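Long-range contact in cell division control protein Cdc48 (Mycobacterium smegmatis, PDB 5E7P), which probably binds and hydrolyses ATP as a member of the AAA ATPase family: residues A[38-52]-A[69-83]. Numbering follows the deposited sequence.
Sequences GVVRLHPEVLAALGI and VAGVAGPGVPAGTAL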
loop_
_atom_site.group_PDB
_atom_site.type_symbol
_atom_site.label_atom_id
_atom_site.label_comp_id
_atom_site.label_asym_id
_atom_site.label_seq_id
_atom_site.Cartn_x
_atom_site.Cartn_y
_atom_site.Cartn_z
ATOM N N GLY A 38 -7.034 -7.357 -16.849
ATOM C CA GLY A 38 -7.871 -6.856 -15.775
ATOM C C GLY A 38 -8.041 -5.350 -15.807
ATOM O O GLY A 38 -8.194 -4.712 -14.766
ATOM N N VAL A 39 -8.024 -4.780 -17.006
ATOM C CA VAL A 39 -8.101 -3.332 -17.160
ATOM C C VAL A 39 -9.236 -2.909 -18.087
ATOM O O VAL A 39 -9.343 -3.392 -19.214
ATOM C CB VAL A 39 -6.767 -2.754 -17.690
ATOM C CG1 VAL A 39 -6.936 -1.294 -18.094
ATOM C CG2 VAL A 39 -5.660 -2.910 -16.648
ATOM N N VAL A 40 -10.083 -2.005 -17.603
ATOM C CA VAL A 40 -11.143 -1.424 -18.420
ATOM C C VAL A 40 -10.839 0.053 -18.702
ATOM O O VAL A 40 -10.466 0.802 -17.798
ATOM C CB VAL A 40 -12.530 -1.588 -17.749
ATOM C CG1 VAL A 40 -12.519 -1.019 -16.336
ATOM C CG2 VAL A 40 -13.621 -0.940 -18.591
ATOM N N ARG A 41 -10.980 0.461 -19.960
ATOM C CA ARG A 41 -10.628 1.819 -20.370
ATOM C C ARG A 41 -11.805 2.795 -20.279
ATOM O O ARG A 41 -12.823 2.633 -20.954
ATOM C CB ARG A 41 -10.046 1.821 -21.786
ATOM C CG ARG A 41 -8.709 1.109 -21.926
ATOM C CD ARG A 41 -7.583 1.910 -21.294
ATOM N NE ARG A 41 -6.319 1.178 -21.306
ATOM C CZ ARG A 41 -5.244 1.529 -20.604
ATOM N NH1 ARG A 41 -5.275 2.605 -19.829
ATOM N NH2 ARG A 41 -4.138 0.800 -20.671
ATOM N N LEU A 42 -11.646 3.814 -19.441
ATOM C CA LEU A 42 -12.683 4.816 -19.236
ATOM C C LEU A 42 -12.171 6.212 -19.565
ATOM O O LEU A 42 -10.997 6.518 -19.357
ATOM C CB LEU A 42 -13.176 4.779 -17.789
ATOM C CG LEU A 42 -13.865 3.495 -17.324
ATOM C CD1 LEU A 42 -14.092 3.517 -15.820
ATOM C CD2 LEU A 42 -15.177 3.313 -18.063
ATOM N N HIS A 43 -13.057 7.055 -20.080
ATOM C CA HIS A 43 -12.734 8.454 -20.315
ATOM C C HIS A 43 -12.505 9.133 -18.970
ATOM O O HIS A 43 -13.151 8.787 -17.981
ATOM C CB HIS A 43 -13.878 9.137 -21.065
ATOM C CG HIS A 43 -13.513 10.465 -21.652
ATOM N ND1 HIS A 43 -13.511 11.629 -20.917
ATOM C CD2 HIS A 43 -13.135 10.811 -22.906
ATOM C CE1 HIS A 43 -13.148 12.637 -21.692
ATOM N NE2 HIS A 43 -12.915 12.166 -22.902
ATOM N N PRO A 44 -11.569 10.090 -18.919
ATOM C CA PRO A 44 -11.285 10.817 -17.676
ATOM C C PRO A 44 -12.516 11.502 -17.082
ATOM O O PRO A 44 -12.607 11.643 -15.862
ATOM C CB PRO A 44 -10.264 11.865 -18.117
ATOM C CG PRO A 44 -9.564 11.232 -19.267
ATOM C CD PRO A 44 -10.607 10.424 -19.985
ATOM N N GLU A 45 -13.447 11.922 -17.934
ATOM C CA GLU A 45 -14.664 12.567 -17.455
ATOM C C GLU A 45 -15.526 11.590 -16.656
ATOM O O GLU A 45 -16.208 11.983 -15.708
ATOM C CB GLU A 45 -15.466 13.164 -18.612
ATOM C CG GLU A 45 -16.689 13.937 -18.155
ATOM C CD GLU A 45 -17.372 14.675 -19.284
ATOM O OE1 GLU A 45 -16.897 14.588 -20.436
ATOM O OE2 GLU A 45 -18.385 15.349 -19.012
ATOM N N VAL A 46 -15.487 10.319 -17.043
ATOM C CA VAL A 46 -16.183 9.274 -16.301
ATOM C C VAL A 46 -15.553 9.107 -14.922
ATOM O O VAL A 46 -16.254 9.016 -13.915
ATOM C CB VAL A 46 -16.153 7.929 -17.052
ATOM C CG1 VAL A 46 -16.810 6.835 -16.221
ATOM C CG2 VAL A 46 -16.840 8.064 -18.399
ATOM N N LEU A 47 -14.223 9.080 -14.887
ATOM C CA LEU A 47 -13.482 8.980 -13.635
ATOM C C LEU A 47 -13.825 10.144 -12.714
ATOM O O LEU A 47 -13.998 9.967 -11.508
ATOM C CB LEU A 47 -11.976 8.954 -13.902
ATOM C CG LEU A 47 -11.418 7.780 -14.707
ATOM C CD1 LEU A 47 -9.915 7.942 -14.906
ATOM C CD2 LEU A 47 -11.729 6.456 -14.025
ATOM N N ALA A 48 -13.929 11.335 -13.293
ATOM C CA ALA A 48 -14.277 12.527 -12.532
ATOM C C ALA A 48 -15.726 12.468 -12.039
ATOM O O ALA A 48 -16.011 12.790 -10.887
ATOM C CB ALA A 48 -14.043 13.773 -13.370
ATOM N N ALA A 49 -16.633 12.049 -12.916
ATOM C CA ALA A 49 -18.054 11.966 -12.581
ATOM C C ALA A 49 -18.326 10.909 -11.516
ATOM O O ALA A 49 -19.211 11.073 -10.674
ATOM C CB ALA A 49 -18.877 11.678 -13.831
ATOM N N LEU A 50 -17.564 9.824 -11.561
ATOM C CA LEU A 50 -17.726 8.742 -10.599
ATOM C C LEU A 50 -17.037 9.042 -9.269
ATOM O O LEU A 50 -17.351 8.433 -8.247
ATOM C CB LEU A 50 -17.213 7.426 -11.182
ATOM C CG LEU A 50 -18.044 6.849 -12.328
ATOM C CD1 LEU A 50 -17.439 5.538 -12.813
ATOM C CD2 LEU A 50 -19.498 6.656 -11.896
ATOM N N GLY A 51 -16.097 9.981 -9.287
ATOM C CA GLY A 51 -15.394 10.377 -8.080
ATOM C C GLY A 51 -14.188 9.507 -7.781
ATOM O O GLY A 51 -13.805 9.338 -6.623
ATOM N N ILE A 52 -13.585 8.956 -8.829
ATOM C CA ILE A 52 -12.427 8.085 -8.673
ATOM C C ILE A 52 -11.242 8.561 -9.503
ATOM O O ILE A 52 -11.392 9.383 -10.407
ATOM C CB ILE A 52 -12.754 6.646 -9.095
ATOM C CG1 ILE A 52 -13.182 6.614 -10.563
ATOM C CG2 ILE A 52 -13.830 6.060 -8.195
ATOM C CD1 ILE A 52 -13.559 5.241 -11.052
ATOM N N VAL A 69 -10.102 -2.923 -13.115
ATOM C CA VAL A 69 -9.321 -1.743 -12.765
ATOM C C VAL A 69 -9.521 -0.648 -13.807
ATOM O O VAL A 69 -9.371 -0.886 -15.008
ATOM C CB VAL A 69 -7.818 -2.079 -12.656
ATOM C CG1 VAL A 69 -6.995 -0.820 -12.386
ATOM C CG2 VAL A 69 -7.587 -3.119 -11.569
ATOM N N ALA A 70 -9.865 0.551 -13.349
ATOM C CA ALA A 70 -10.088 1.665 -14.263
ATOM C C ALA A 70 -8.777 2.218 -14.806
ATOM O O ALA A 70 -7.963 2.763 -14.061
ATOM C CB ALA A 70 -10.891 2.768 -13.591
ATOM N N GLY A 71 -8.579 2.066 -16.109
ATOM C CA GLY A 71 -7.451 2.673 -16.788
ATOM C C GLY A 71 -7.950 3.775 -17.701
ATOM O O GLY A 71 -9.043 3.675 -18.256
ATOM N N VAL A 72 -7.161 4.834 -17.853
ATOM C CA VAL A 72 -7.565 5.960 -18.686
ATOM C C VAL A 72 -7.572 5.582 -20.165
ATOM O O VAL A 72 -6.597 5.036 -20.684
ATOM C CB VAL A 72 -6.665 7.191 -18.459
ATOM C CG1 VAL A 72 -7.018 8.298 -19.441
ATOM C CG2 VAL A 72 -6.799 7.685 -17.027
ATOM N N ALA A 73 -8.686 5.867 -20.835
ATOM C CA ALA A 73 -8.827 5.565 -22.253
ATOM C C ALA A 73 -7.964 6.495 -23.092
ATOM O O ALA A 73 -7.783 7.665 -22.752
ATOM C CB ALA A 73 -10.283 5.673 -22.675
ATOM N N GLY A 74 -7.432 5.968 -24.190
ATOM C CA GLY A 74 -6.640 6.765 -25.105
ATOM C C GLY A 74 -7.511 7.725 -25.890
ATOM O O GLY A 74 -8.734 7.713 -25.747
ATOM N N PRO A 75 -6.886 8.567 -26.724
ATOM C CA PRO A 75 -7.638 9.508 -27.559
ATOM C C PRO A 75 -8.479 8.770 -28.593
ATOM O O PRO A 75 -8.101 7.683 -29.030
ATOM C CB PRO A 75 -6.538 10.321 -28.248
ATOM C CG PRO A 75 -5.341 9.432 -28.228
ATOM C CD PRO A 75 -5.433 8.666 -26.944
ATOM N N GLY A 76 -9.609 9.354 -28.975
ATOM C CA GLY A 76 -10.490 8.730 -29.942
ATOM C C GLY A 76 -11.587 7.929 -29.273
ATOM O O GLY A 76 -12.395 7.281 -29.941
ATOM N N VAL A 77 -11.616 7.968 -27.944
ATOM C CA VAL A 77 -12.657 7.287 -27.184
ATOM C C VAL A 77 -13.550 8.298 -26.473
ATOM O O VAL A 77 -13.135 8.921 -25.494
ATOM C CB VAL A 77 -12.067 6.308 -26.152
ATOM C CG1 VAL A 77 -13.183 5.564 -25.429
ATOM C CG2 VAL A 77 -11.119 5.332 -26.829
ATOM N N PRO A 78 -14.783 8.464 -26.974
ATOM C CA PRO A 78 -15.748 9.416 -26.414
ATOM C C PRO A 78 -16.113 9.070 -24.976
ATOM O O PRO A 78 -15.987 7.914 -24.575
ATOM C CB PRO A 78 -16.968 9.255 -27.328
ATOM C CG PRO A 78 -16.818 7.901 -27.939
ATOM C CD PRO A 78 -15.344 7.712 -28.108
ATOM N N ALA A 79 -16.565 10.068 -24.220
ATOM C CA ALA A 79 -16.863 9.901 -22.800
ATOM C C ALA A 79 -17.925 8.839 -22.514
ATOM O O ALA A 79 -17.946 8.251 -21.435
ATOM C CB ALA A 79 -17.263 11.236 -22.182
ATOM N N GLY A 80 -18.800 8.592 -23.484
ATOM C CA GLY A 80 -19.881 7.641 -23.303
ATOM C C GLY A 80 -19.514 6.211 -23.651
ATOM O O GLY A 80 -20.381 5.342 -23.725
ATOM N N THR A 81 -18.226 5.957 -23.860
ATOM C CA THR A 81 -17.771 4.628 -24.253
ATOM C C THR A 81 -16.756 4.030 -23.277
ATOM O O THR A 81 -15.785 4.682 -22.889
ATOM C CB THR A 81 -17.164 4.638 -25.672
ATOM O OG1 THR A 81 -18.174 4.988 -26.626
ATOM C CG2 THR A 81 -16.600 3.269 -26.023
ATOM N N ALA A 82 -16.996 2.783 -22.881
ATOM C CA ALA A 82 -16.048 2.036 -22.069
ATOM C C ALA A 82 -15.452 0.905 -22.898
ATOM O O ALA A 82 -16.166 0.226 -23.634
ATOM C CB ALA A 82 -16.729 1.483 -20.837
ATOM N N LEU A 83 -14.141 0.711 -22.788
ATOM C CA LEU A 83 -13.471 -0.362 -23.516
ATOM C C LEU A 83 -13.230 -1.568 -22.620
ATOM O O LEU A 83 -12.524 -1.483 -21.615
ATOM C CB LEU A 83 -12.149 0.120 -24.115
ATOM C CG LEU A 83 -12.252 1.171 -25.217
ATOM C CD1 LEU A 83 -10.883 1.432 -25.825
ATOM C CD2 LEU A 83 -13.241 0.730 -26.282
HETATM O O HOH W 1 -10.169 -2.690 -21.682
HETATM O O HOH W 2 -15.810 6.330 -21.033
#
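The imidazole of His43 lies between Ala79 CB, in a CH-pi contact over one face 4.0 Å from the ring centroid, and Pro44 CD over the opposite face, while Val77 O lies at its edge close to the ring plane. With CG anti to the backbone N (chi1 -165°), the ring reaches Ala79, and its rotation about the CB-CG bond aims ND1 back to accept from Glu45 N at 3.0 Å; His43 thereby caps helix 44-50. The other flat group, the Arg41 guanidinium, has Val39 CG1 over one face. A bend at chi2 (-72°) carries NH1 to within 2.9 Å of Val72 O, a bond that is far from straight (130°) and comes from above the carbonyl plane; NH2 forms a salt bridge with Asp34.

Strand 39-42 illustrates how one strand can pair along both margins. It is parallel to 69-72, with Val40 N donating to Val69 O and Val40 O accepting from Gly71 N. On its other margin Arg41 and Leu83 form a single antiparallel hydrogen-bonded pair, their CB atoms 3.6 Å apart. Leu42 divides its methyls, CD1 against Ala70 CB and CD2 against Ala82 CB 3.7 Å away. Leu47 CD2 joins at Ala70, while Leu47 CD1 touches Val72 CG2, the two side chains crossing at about a right angle.

Within this CDC48 N-terminal domain, whose family belongs to the double-psi beta-barrel clan, the contact thus ties both ends of the 73-80 connection to one strand and its following helix. Backbone bonds set the register. One water donates to the two acceptors Val39 O and Leu83 O; another takes the N-H of His43 and donates to Ala79 O and Thr81 O. The ND1 cap fixes the imidazole's rotation, probably favouring a proton on NE2.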